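Putative marr-family transcriptional repressor (Streptomyces coelicolor, PDB 3ZPL) binds DNA through a winged-helix domain and probably acts as a transcriptional regulator of the MarR family. Local coordinates at residues A[61-66]-A[124-129]. Sequence-based numbering, arbitrary orientation.
Sequences LLVKLA and EVLRRT
Val125 O, one residue before the leucine that makes this contact, is gripped twice by Thr129. Thr129 OG1 donates to Val125 O at 2.7 Å, and Thr129 N reaches it from the opposite face of the carbonyl plane. Both bonds lie within helix 120-142. Across to helix 56-66 the contact is apolar and rests on Leu126, whose CB is directed at the other helix. Its CG stands anti to its own carbonyl carbon (chi1 -86°), and its two methyls part over the facing helix. Leu126 CD1 lies 3.6 Å from Leu62 CB and equally near Leu62 CD1. Leu126 CD2 rests over Ala66 CB, at 3.6 Å, and also touches Val63 CA. The small Ala66 probably leaves room for this methyl. With an alanine at Leu126, Leu62 and Ala66 would probably lose their apolar partner on helix 120-142, and a gap would open. The axes of segments 61-66 and 124-129 approach to 10.6 Å, their directions 109° apart. Leu62 also packs on Leu96 of helix 86-98, and Val125 on Trp101. The contact thus joins helix 120-142, which follows the wing strands 102-106 and 114-118, to the first helix of the winged-helix domain.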
loop_
_atom_site.group_PDB
_atom_site.type_symbol
_atom_site.label_atom_id
_atom_site.label_comp_id
_atom_site.label_asym_id
_atom_site.label_seq_id
_atom_site.Cartn_x
_atom_site.Cartn_y
_atom_site.Cartn_z
ATOM N N LEU A 61 13.279 -6.606 2.080
ATOM C CA LEU A 61 13.820 -7.953 2.057
ATOM C C LEU A 61 15.281 -7.920 2.493
ATOM O O LEU A 61 15.701 -8.710 3.338
ATOM C CB LEU A 61 13.685 -8.567 0.671
ATOM C CG LEU A 61 12.277 -8.637 0.075
ATOM C CD1 LEU A 61 12.300 -9.237 -1.330
ATOM C CD2 LEU A 61 11.334 -9.441 0.959
ATOM N N LEU A 62 16.045 -6.964 1.975
ATOM C CA LEU A 62 17.440 -6.811 2.384
ATOM C C LEU A 62 17.567 -6.524 3.862
ATOM O O LEU A 62 18.421 -7.074 4.532
ATOM C CB LEU A 62 18.105 -5.691 1.613
ATOM C CG LEU A 62 18.083 -5.800 0.095
ATOM C CD1 LEU A 62 19.144 -4.878 -0.469
ATOM C CD2 LEU A 62 18.307 -7.225 -0.380
ATOM N N VAL A 63 16.706 -5.661 4.371
ATOM C CA VAL A 63 16.711 -5.308 5.793
ATOM C C VAL A 63 16.449 -6.531 6.662
ATOM O O VAL A 63 17.129 -6.750 7.667
ATOM C CB VAL A 63 15.657 -4.227 6.091
ATOM C CG1 VAL A 63 15.483 -4.019 7.589
ATOM C CG2 VAL A 63 16.057 -2.924 5.422
ATOM N N LYS A 64 15.492 -7.358 6.269
ATOM C CA LYS A 64 15.205 -8.525 7.080
ATOM C C LYS A 64 16.349 -9.548 7.078
ATOM O O LYS A 64 16.564 -10.229 8.085
ATOM C CB LYS A 64 13.902 -9.189 6.678
ATOM C CG LYS A 64 13.478 -10.249 7.677
ATOM C CD LYS A 64 13.536 -9.771 9.121
ATOM C CE LYS A 64 13.282 -10.919 10.074
ATOM N NZ LYS A 64 13.471 -10.486 11.486
ATOM N N LEU A 65 17.053 -9.683 5.955
ATOM C CA LEU A 65 18.202 -10.623 5.867
ATOM C C LEU A 65 19.372 -10.083 6.673
ATOM O O LEU A 65 19.931 -10.785 7.522
ATOM C CB LEU A 65 18.643 -10.816 4.423
ATOM C CG LEU A 65 17.619 -11.423 3.467
ATOM C CD1 LEU A 65 18.228 -11.564 2.086
ATOM C CD2 LEU A 65 17.128 -12.762 3.986
ATOM N N ALA A 66 19.688 -8.806 6.453
ATOM C CA ALA A 66 20.680 -8.087 7.264
ATOM C C ALA A 66 20.483 -8.277 8.780
ATOM O O ALA A 66 21.442 -8.334 9.532
ATOM C CB ALA A 66 20.655 -6.604 6.917
ATOM N N GLU A 124 26.398 -3.273 1.850
ATOM C CA GLU A 124 26.951 -1.941 1.625
ATOM C C GLU A 124 25.915 -0.962 1.089
ATOM O O GLU A 124 26.018 0.235 1.343
ATOM C CB GLU A 124 28.192 -1.980 0.722
ATOM C CG GLU A 124 29.498 -1.915 1.505
ATOM N N VAL A 125 24.913 -1.467 0.370
ATOM C CA VAL A 125 23.801 -0.620 -0.090
ATOM C C VAL A 125 22.886 -0.200 1.065
ATOM O O VAL A 125 22.340 0.904 1.064
ATOM C CB VAL A 125 22.968 -1.306 -1.171
ATOM C CG1 VAL A 125 21.787 -0.462 -1.555
ATOM C CG2 VAL A 125 23.803 -1.533 -2.407
ATOM N N LEU A 126 22.729 -1.065 2.057
ATOM C CA LEU A 126 21.944 -0.694 3.230
ATOM C C LEU A 126 22.666 0.390 4.004
ATOM O O LEU A 126 22.075 1.413 4.339
ATOM C CB LEU A 126 21.697 -1.884 4.145
ATOM C CG LEU A 126 20.482 -2.713 3.767
ATOM C CD1 LEU A 126 20.734 -3.400 2.444
ATOM C CD2 LEU A 126 20.191 -3.746 4.832
ATOM N N ARG A 127 23.955 0.163 4.271
ATOM C CA ARG A 127 24.775 1.127 5.025
ATOM C C ARG A 127 24.738 2.498 4.337
ATOM O O ARG A 127 24.548 3.517 4.990
ATOM C CB ARG A 127 26.222 0.622 5.181
ATOM C CG ARG A 127 26.997 1.264 6.338
ATOM C CD ARG A 127 28.481 0.890 6.399
ATOM N N ARG A 128 24.868 2.492 3.011
ATOM C CA ARG A 128 24.834 3.715 2.225
ATOM C C ARG A 128 23.468 4.422 2.288
ATOM O O ARG A 128 23.420 5.642 2.456
ATOM C CB ARG A 128 25.245 3.436 0.772
ATOM N N THR A 129 22.364 3.672 2.204
ATOM C CA THR A 129 21.048 4.287 1.976
ATOM C C THR A 129 20.141 4.444 3.199
ATOM O O THR A 129 19.350 5.395 3.269
ATOM C CB THR A 129 20.277 3.500 0.927
ATOM O OG1 THR A 129 20.041 2.180 1.415
ATOM C CG2 THR A 129 21.072 3.437 -0.370
#